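Local atomic coordinates of D-galactonate dehydratase family member SEN1436 (Salmonella enterica subsp. enterica serovar Enteritidis, PDB entry 3TW9), a protein that dehydrates D-gluconate to 2-dehydro-3-deoxy-D-gluconate with low activity in vitro, using one magnesium ion per subunit, but probably plays no significant part in D-gluconate breakdown in vivo. Residues L38-V49 with L61-F71; A384-C392 with G409-Y420. All coordinates share one frame; numbering follows the deposited sequence.

In the fold
Interaction 1 lies in the N-terminal domain of this enolase-superfamily protein, and interaction 2 joins two later segments that fold back against that domain. Their centres are about 12 Å apart. Two probable hydrogen bonds connect them, A40 N to Y420 O at 2.8 Å and T39 OG1 to A417 O at 2.8 Å, while P41 packs on A384. Interaction 1 reaches the substrate pocket: Q68, a substrate-binding residue, hydrogen-bonds through NE2 a glycerol probably from the crystallisation liquor, and T67 lies about 4 Å, between nearest side-chain atoms, from substrate-binding D354. Interaction 2, away from the annotated sites, packs against the three-stranded N-terminal sheet, whose last strand leads on towards Q68.

Interaction 1: residues L38-V49 with L61-F71; sequences LTAPGGIDLAVV and LGCATFTQRIF
With OG1 of T67 swung anti to its own amide nitrogen (chi1 -165°), the hydroxyl meets the carbonyl of D45, whereas T65 turns OG1 the other way, beside its own N (chi1 -52°), and presents it to the amide of A47. T67 OG1 donates to D45 O at 2.8 Å, in the carbonyl plane and on a lone pair, and a water donates to the same hydroxyl while accepting from D45 N. T65 OG1 accepts from A47 N at 3.1 Å, and its methyl CG2 lies 3.8 Å from CD2 of L46. Threonine suits both places because one branch serves the backbone and, in T65, the other packs on leucine. The regular antiparallel hairpin has V49 and G62 as a hydrogen-bonded pair; A64 N to A47 O (2.8 Å) and then the threonine bonds extend the link past the end of strand 59-63.

Apolar groups close the other flank. I70, in the first turn of helix 70-85, brings CD1 to 3.6 Å from CB of A47, a side chain small enough to admit it, and CG1 to 3.7 Å from CD2 of L38. The other methyl of L38, CD1, touches F71 CD1 at 3.7 Å, obliquely to the ring. The carboxylate of D45 stands beside I70 CG2; OD1 accepts from E423 N, and OD2 from G424 N and from a water that also donates to T67 O.

Two hydroxyls of the departing chain thus hold backbone groups of D45 and A47, and water links D45 OD2 to T67 O. This probably helps to position the 3-10 turn at T67 and Q68, consistent with the N-terminal capping domain's role in shaping the substrate pocket of this family.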
# COMPACT_ATOMS: atom_id res chain seq x y z
N LEU C 38 -21.42 -20.97 -10.10
CA LEU C 38 -20.93 -22.07 -9.29
C LEU C 38 -20.53 -23.27 -10.14
O LEU C 38 -21.35 -23.83 -10.88
CB LEU C 38 -21.98 -22.48 -8.26
CG LEU C 38 -22.34 -21.50 -7.12
CD1 LEU C 38 -23.23 -22.25 -6.15
CD2 LEU C 38 -21.12 -21.01 -6.39
N THR C 39 -19.28 -23.69 -10.03
CA THR C 39 -18.75 -24.76 -10.90
C THR C 39 -17.65 -25.55 -10.17
O THR C 39 -16.92 -24.99 -9.35
CB THR C 39 -18.26 -24.19 -12.28
OG1 THR C 39 -17.87 -25.26 -13.16
CG2 THR C 39 -17.08 -23.20 -12.11
N ALA C 40 -17.52 -26.84 -10.45
CA ALA C 40 -16.46 -27.64 -9.82
C ALA C 40 -15.68 -28.53 -10.83
O ALA C 40 -15.65 -29.74 -10.65
CB ALA C 40 -17.05 -28.49 -8.72
N PRO C 41 -15.06 -27.93 -11.86
CA PRO C 41 -14.37 -28.75 -12.87
C PRO C 41 -13.20 -29.59 -12.35
O PRO C 41 -12.85 -30.63 -12.95
CB PRO C 41 -13.85 -27.71 -13.88
CG PRO C 41 -14.61 -26.49 -13.61
CD PRO C 41 -14.87 -26.50 -12.14
N GLY C 42 -12.60 -29.14 -11.24
CA GLY C 42 -11.54 -29.87 -10.57
C GLY C 42 -12.03 -30.74 -9.44
O GLY C 42 -11.23 -31.21 -8.63
N GLY C 43 -13.35 -30.95 -9.36
CA GLY C 43 -13.93 -31.73 -8.28
C GLY C 43 -13.95 -31.00 -6.94
O GLY C 43 -14.08 -31.62 -5.88
N ILE C 44 -13.82 -29.67 -7.00
CA ILE C 44 -13.79 -28.82 -5.79
C ILE C 44 -14.71 -27.62 -6.08
O ILE C 44 -14.56 -26.96 -7.12
CB ILE C 44 -12.34 -28.29 -5.51
CG1 ILE C 44 -11.36 -29.43 -5.21
CG2 ILE C 44 -12.36 -27.30 -4.33
CD1 ILE C 44 -9.89 -29.05 -5.32
N ASP C 45 -15.68 -27.35 -5.20
CA ASP C 45 -16.65 -26.27 -5.45
C ASP C 45 -15.97 -24.89 -5.56
O ASP C 45 -15.20 -24.51 -4.69
CB ASP C 45 -17.70 -26.21 -4.32
CG ASP C 45 -18.64 -27.41 -4.33
OD1 ASP C 45 -18.58 -28.27 -5.24
OD2 ASP C 45 -19.47 -27.48 -3.40
N LEU C 46 -16.27 -24.19 -6.65
CA LEU C 46 -15.75 -22.84 -6.90
C LEU C 46 -16.90 -21.84 -7.06
O LEU C 46 -17.99 -22.20 -7.52
CB LEU C 46 -14.90 -22.81 -8.18
CG LEU C 46 -13.82 -23.87 -8.40
CD1 LEU C 46 -13.21 -23.73 -9.81
CD2 LEU C 46 -12.72 -23.83 -7.29
N ALA C 47 -16.64 -20.59 -6.67
CA ALA C 47 -17.55 -19.48 -6.97
C ALA C 47 -16.80 -18.42 -7.73
O ALA C 47 -15.74 -17.95 -7.31
CB ALA C 47 -18.16 -18.87 -5.71
N VAL C 48 -17.34 -18.06 -8.88
CA VAL C 48 -16.80 -17.02 -9.70
C VAL C 48 -17.91 -16.01 -9.93
O VAL C 48 -19.01 -16.36 -10.35
CB VAL C 48 -16.30 -17.58 -11.07
CG1 VAL C 48 -15.95 -16.44 -12.02
CG2 VAL C 48 -15.11 -18.49 -10.85
N VAL C 49 -17.60 -14.75 -9.64
CA VAL C 49 -18.50 -13.63 -9.94
C VAL C 49 -18.22 -13.07 -11.32
O VAL C 49 -17.07 -12.78 -11.64
CB VAL C 49 -18.34 -12.48 -8.87
CG1 VAL C 49 -19.03 -11.16 -9.29
CG2 VAL C 49 -18.91 -12.92 -7.54
N LEU C 61 -14.34 -10.74 -14.20
CA LEU C 61 -14.47 -11.96 -13.42
C LEU C 61 -13.67 -11.86 -12.14
O LEU C 61 -12.54 -11.33 -12.14
CB LEU C 61 -14.00 -13.20 -14.18
CG LEU C 61 -14.70 -13.44 -15.51
CD1 LEU C 61 -14.00 -14.61 -16.18
CD2 LEU C 61 -16.18 -13.71 -15.25
N GLY C 62 -14.23 -12.42 -11.07
CA GLY C 62 -13.58 -12.43 -9.77
C GLY C 62 -13.79 -13.74 -9.05
O GLY C 62 -14.76 -14.44 -9.29
N CYS C 63 -12.84 -14.09 -8.19
CA CYS C 63 -12.96 -15.30 -7.41
C CYS C 63 -13.65 -15.02 -6.08
O CYS C 63 -13.26 -14.08 -5.37
CB CYS C 63 -11.60 -15.97 -7.16
SG CYS C 63 -11.69 -17.66 -6.55
N ALA C 64 -14.61 -15.89 -5.75
CA ALA C 64 -15.29 -15.88 -4.45
C ALA C 64 -15.24 -17.24 -3.77
O ALA C 64 -16.16 -17.60 -3.03
CB ALA C 64 -16.78 -15.41 -4.63
N THR C 65 -14.16 -17.99 -4.01
CA THR C 65 -14.10 -19.37 -3.57
C THR C 65 -13.68 -19.54 -2.11
O THR C 65 -12.47 -19.51 -1.79
CB THR C 65 -13.21 -20.20 -4.54
OG1 THR C 65 -13.67 -19.98 -5.90
CG2 THR C 65 -13.22 -21.69 -4.20
N PHE C 66 -14.69 -19.64 -1.24
CA PHE C 66 -14.60 -20.28 0.06
C PHE C 66 -15.37 -21.58 -0.17
O PHE C 66 -16.59 -21.63 -0.03
CB PHE C 66 -15.25 -19.37 1.13
CG PHE C 66 -15.42 -19.98 2.50
CD1 PHE C 66 -14.75 -21.13 2.90
CD2 PHE C 66 -16.25 -19.34 3.43
CE1 PHE C 66 -14.91 -21.66 4.18
CE2 PHE C 66 -16.41 -19.86 4.72
CZ PHE C 66 -15.75 -21.03 5.09
N THR C 67 -14.62 -22.63 -0.51
CA THR C 67 -15.24 -23.88 -1.01
C THR C 67 -16.22 -24.54 -0.03
O THR C 67 -17.30 -25.00 -0.44
CB THR C 67 -14.17 -24.89 -1.52
OG1 THR C 67 -14.80 -25.92 -2.29
CG2 THR C 67 -13.44 -25.58 -0.37
N GLN C 68 -15.87 -24.55 1.26
CA GLN C 68 -16.69 -25.22 2.28
C GLN C 68 -18.02 -24.53 2.54
O GLN C 68 -18.90 -25.12 3.18
CB GLN C 68 -15.91 -25.41 3.57
CG GLN C 68 -14.65 -26.28 3.44
CD GLN C 68 -13.39 -25.49 3.09
OE1 GLN C 68 -13.45 -24.34 2.71
NE2 GLN C 68 -12.24 -26.15 3.21
N ARG C 69 -18.18 -23.29 2.07
CA ARG C 69 -19.43 -22.54 2.30
C ARG C 69 -19.93 -21.91 1.02
O ARG C 69 -20.62 -20.89 1.04
CB ARG C 69 -19.29 -21.52 3.45
CG ARG C 69 -19.08 -22.14 4.84
CD ARG C 69 -20.31 -22.87 5.39
NE ARG C 69 -20.10 -23.41 6.74
CZ ARG C 69 -19.49 -24.56 7.04
NH1 ARG C 69 -19.04 -25.36 6.08
NH2 ARG C 69 -19.36 -24.94 8.31
N ILE C 70 -19.64 -22.57 -0.11
CA ILE C 70 -19.92 -22.00 -1.41
C ILE C 70 -21.35 -21.50 -1.63
O ILE C 70 -21.52 -20.46 -2.23
CB ILE C 70 -19.45 -22.96 -2.57
CG1 ILE C 70 -18.86 -22.15 -3.72
CG2 ILE C 70 -20.59 -23.86 -3.07
CD1 ILE C 70 -17.51 -21.55 -3.42
N PHE C 71 -22.35 -22.22 -1.10
CA PHE C 71 -23.76 -21.83 -1.33
C PHE C 71 -24.12 -20.60 -0.53
O PHE C 71 -24.90 -19.78 -0.99
CB PHE C 71 -24.74 -22.99 -1.04
CG PHE C 71 -24.56 -24.17 -1.94
CD1 PHE C 71 -24.71 -24.03 -3.32
CD2 PHE C 71 -24.30 -25.42 -1.42
CE1 PHE C 71 -24.57 -25.13 -4.18
CE2 PHE C 71 -24.15 -26.53 -2.26
CZ PHE C 71 -24.28 -26.38 -3.64
O HOH W 1 -19.61 -26.28 -0.72
O HOH W 2 -15.63 -28.80 -2.69

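Interaction 2: residues A384-C392 with G409-Y420; sequences ALRDVFPGC and GIDIDEAKAAKY
K416 begins beside V388, with K416 CB 3.9 Å from V388 CG2, and then runs fully extended past D387. CD comes 3.6 Å from D387 OD2, and CE lies at the same carboxylate, nearer OD1. NZ closes a salt bridge with D387 OD1 at 2.8 Å, meeting it on the syn side but 34° out of the carboxylate plane. NZ also donates to a water that in turn donates to D387 O. With CG anti to the backbone N (chi1 -169°), D387 carries its carboxylate to the lysine chain, which it crosses at about a right angle. A second water ties OD2 to K419 NZ, and also lies at Y420 OH.

Beneath this polar rim, V388 fills the gap between the segments: CG1 rests on A417 CB, and CG2 slides along Y420 to 3.6 Å from CE2. The phenol reaches further to A384, whose small methyl accommodates it. F389 and I412 lie side by side, pointing the same way, with CE1 of the ring 3.7 Å from I412 CD1. The backbones are joined as well. D413 N donates to V388 O at 2.8 Å, nearly along the C=O axis, and D413 then N-caps helix 414-417 by accepting from K416 N. Further on, D411 N donates to P390 O at 3.0 Å. G391 suits its place because a CB would run into G409 O and, at its positive phi (111°), also into the carbonyl before it. D411 O, buried here, has F389 CA at 3.2 Å as a weak CH contact.

Helix 383-388 and the short helix 414-417 lie against the N-terminal sheet. F389 packs on T39, L46 and V48 and on helix 357-369; I412 touches I37, and E414 forms salt bridges to K35 and K50.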
# COMPACT_ATOMS: atom_id res chain seq x y z
N ALA C 384 -10.47 -30.27 -17.34
CA ALA C 384 -11.73 -29.54 -17.21
C ALA C 384 -11.51 -28.09 -16.77
O ALA C 384 -12.08 -27.16 -17.34
CB ALA C 384 -12.65 -30.26 -16.27
N LEU C 385 -10.64 -27.88 -15.77
CA LEU C 385 -10.34 -26.51 -15.33
C LEU C 385 -9.80 -25.66 -16.46
O LEU C 385 -10.21 -24.52 -16.60
CB LEU C 385 -9.36 -26.50 -14.17
CG LEU C 385 -9.97 -26.83 -12.81
CD1 LEU C 385 -8.86 -27.11 -11.82
CD2 LEU C 385 -10.90 -25.71 -12.35
N ARG C 386 -8.87 -26.21 -17.24
CA ARG C 386 -8.28 -25.49 -18.37
C ARG C 386 -9.32 -25.17 -19.45
O ARG C 386 -9.27 -24.12 -20.08
CB ARG C 386 -7.09 -26.27 -18.96
CG ARG C 386 -5.77 -26.11 -18.19
CD ARG C 386 -4.61 -26.91 -18.83
NE ARG C 386 -4.78 -28.36 -18.69
CZ ARG C 386 -4.37 -29.08 -17.65
NH1 ARG C 386 -3.74 -28.48 -16.65
NH2 ARG C 386 -4.59 -30.39 -17.60
N ASP C 387 -10.27 -26.09 -19.61
CA ASP C 387 -11.28 -26.02 -20.66
C ASP C 387 -12.31 -24.96 -20.29
O ASP C 387 -12.67 -24.11 -21.11
CB ASP C 387 -11.96 -27.40 -20.80
CG ASP C 387 -12.84 -27.51 -22.04
OD1 ASP C 387 -12.57 -26.83 -23.04
OD2 ASP C 387 -13.80 -28.31 -22.01
N VAL C 388 -12.73 -24.98 -19.03
CA VAL C 388 -13.73 -24.05 -18.52
C VAL C 388 -13.19 -22.63 -18.39
O VAL C 388 -13.90 -21.66 -18.63
CB VAL C 388 -14.35 -24.56 -17.18
CG1 VAL C 388 -15.27 -23.48 -16.52
CG2 VAL C 388 -15.17 -25.85 -17.40
N PHE C 389 -11.91 -22.54 -18.05
CA PHE C 389 -11.24 -21.25 -17.80
C PHE C 389 -10.07 -21.00 -18.74
O PHE C 389 -8.91 -21.17 -18.34
CB PHE C 389 -10.70 -21.19 -16.36
CG PHE C 389 -11.75 -21.23 -15.29
CD1 PHE C 389 -12.31 -20.04 -14.82
CD2 PHE C 389 -12.15 -22.44 -14.73
CE1 PHE C 389 -13.27 -20.06 -13.81
CE2 PHE C 389 -13.10 -22.48 -13.73
CZ PHE C 389 -13.68 -21.27 -13.27
N PRO C 390 -10.36 -20.56 -19.99
CA PRO C 390 -9.25 -20.28 -20.91
C PRO C 390 -8.40 -19.07 -20.49
O PRO C 390 -8.95 -18.02 -20.10
CB PRO C 390 -9.95 -20.02 -22.26
CG PRO C 390 -11.34 -19.68 -21.92
CD PRO C 390 -11.67 -20.45 -20.66
N GLY C 391 -7.08 -19.24 -20.56
CA GLY C 391 -6.13 -18.22 -20.10
C GLY C 391 -5.34 -18.60 -18.85
O GLY C 391 -4.62 -17.75 -18.30
N CYS C 392 -5.45 -19.86 -18.40
CA CYS C 392 -4.64 -20.36 -17.26
C CYS C 392 -3.14 -20.11 -17.52
O CYS C 392 -2.69 -20.19 -18.67
CB CYS C 392 -4.90 -21.85 -16.99
SG CYS C 392 -6.52 -22.22 -16.27
N GLY C 409 -6.53 -11.61 -17.59
CA GLY C 409 -6.16 -12.54 -18.69
C GLY C 409 -6.83 -13.91 -18.64
O GLY C 409 -6.29 -14.92 -19.12
N ILE C 410 -8.01 -13.96 -18.04
CA ILE C 410 -8.69 -15.22 -17.80
C ILE C 410 -10.12 -15.04 -18.25
O ILE C 410 -10.65 -13.93 -18.21
CB ILE C 410 -8.63 -15.61 -16.26
CG1 ILE C 410 -9.04 -17.06 -16.00
CG2 ILE C 410 -9.43 -14.61 -15.40
CD1 ILE C 410 -8.08 -18.04 -16.50
N ASP C 411 -10.74 -16.12 -18.70
CA ASP C 411 -12.16 -16.06 -18.99
C ASP C 411 -12.84 -17.29 -18.41
O ASP C 411 -12.17 -18.15 -17.84
CB ASP C 411 -12.43 -15.90 -20.49
CG ASP C 411 -13.65 -15.01 -20.78
OD1 ASP C 411 -14.60 -14.99 -19.97
OD2 ASP C 411 -13.67 -14.35 -21.83
N ILE C 412 -14.17 -17.33 -18.50
CA ILE C 412 -14.93 -18.50 -18.14
C ILE C 412 -15.94 -18.82 -19.26
O ILE C 412 -16.55 -17.92 -19.84
CB ILE C 412 -15.64 -18.35 -16.76
CG1 ILE C 412 -16.24 -19.69 -16.32
CG2 ILE C 412 -16.66 -17.18 -16.77
CD1 ILE C 412 -16.77 -19.72 -14.87
N ASP C 413 -16.04 -20.11 -19.58
CA ASP C 413 -17.06 -20.58 -20.51
C ASP C 413 -18.23 -21.09 -19.67
O ASP C 413 -18.15 -22.17 -19.07
CB ASP C 413 -16.50 -21.71 -21.39
CG ASP C 413 -17.42 -22.08 -22.56
OD1 ASP C 413 -18.65 -22.16 -22.38
OD2 ASP C 413 -16.90 -22.29 -23.67
N GLU C 414 -19.30 -20.30 -19.65
CA GLU C 414 -20.46 -20.60 -18.82
C GLU C 414 -21.17 -21.90 -19.18
O GLU C 414 -21.63 -22.62 -18.29
CB GLU C 414 -21.42 -19.43 -18.88
CG GLU C 414 -20.84 -18.18 -18.25
CD GLU C 414 -21.87 -17.11 -18.09
OE1 GLU C 414 -22.93 -17.40 -17.48
OE2 GLU C 414 -21.63 -15.99 -18.57
N ALA C 415 -21.26 -22.22 -20.47
CA ALA C 415 -21.84 -23.50 -20.90
C ALA C 415 -21.02 -24.70 -20.40
O ALA C 415 -21.59 -25.67 -19.92
CB ALA C 415 -22.01 -23.55 -22.42
N LYS C 416 -19.70 -24.60 -20.49
CA LYS C 416 -18.81 -25.66 -19.98
C LYS C 416 -18.81 -25.76 -18.43
O LYS C 416 -18.80 -26.86 -17.87
CB LYS C 416 -17.40 -25.49 -20.54
CG LYS C 416 -17.33 -25.72 -22.06
CD LYS C 416 -15.94 -25.43 -22.61
CE LYS C 416 -15.85 -25.74 -24.11
NZ LYS C 416 -14.49 -25.49 -24.66
N ALA C 417 -18.86 -24.60 -17.77
CA ALA C 417 -18.95 -24.52 -16.30
C ALA C 417 -20.18 -25.23 -15.74
O ALA C 417 -20.08 -25.92 -14.71
CB ALA C 417 -18.94 -23.06 -15.86
N ALA C 418 -21.31 -25.10 -16.43
CA ALA C 418 -22.59 -25.70 -16.04
C ALA C 418 -22.58 -27.23 -16.03
O ALA C 418 -23.41 -27.87 -15.37
CB ALA C 418 -23.72 -25.17 -16.94
N LYS C 419 -21.60 -27.81 -16.74
CA LYS C 419 -21.43 -29.26 -16.82
C LYS C 419 -20.85 -29.86 -15.55
O LYS C 419 -20.92 -31.08 -15.36
CB LYS C 419 -20.54 -29.62 -18.01
CG LYS C 419 -21.17 -29.29 -19.37
CD LYS C 419 -20.11 -29.26 -20.49
CE LYS C 419 -19.32 -30.56 -20.59
NZ LYS C 419 -17.98 -30.34 -21.24
N TYR C 420 -20.27 -29.01 -14.69
CA TYR C 420 -19.70 -29.44 -13.42
C TYR C 420 -20.39 -28.76 -12.23
O TYR C 420 -19.83 -27.83 -11.64
CB TYR C 420 -18.18 -29.15 -13.37
CG TYR C 420 -17.44 -29.61 -14.61
CD1 TYR C 420 -17.02 -30.94 -14.74
CD2 TYR C 420 -17.20 -28.74 -15.67
CE1 TYR C 420 -16.35 -31.37 -15.89
CE2 TYR C 420 -16.53 -29.16 -16.82
CZ TYR C 420 -16.12 -30.47 -16.92
OH TYR C 420 -15.47 -30.88 -18.05
O HOH W 3 -13.07 -23.21 -23.49
O HOH W 4 -15.71 -28.73 -20.31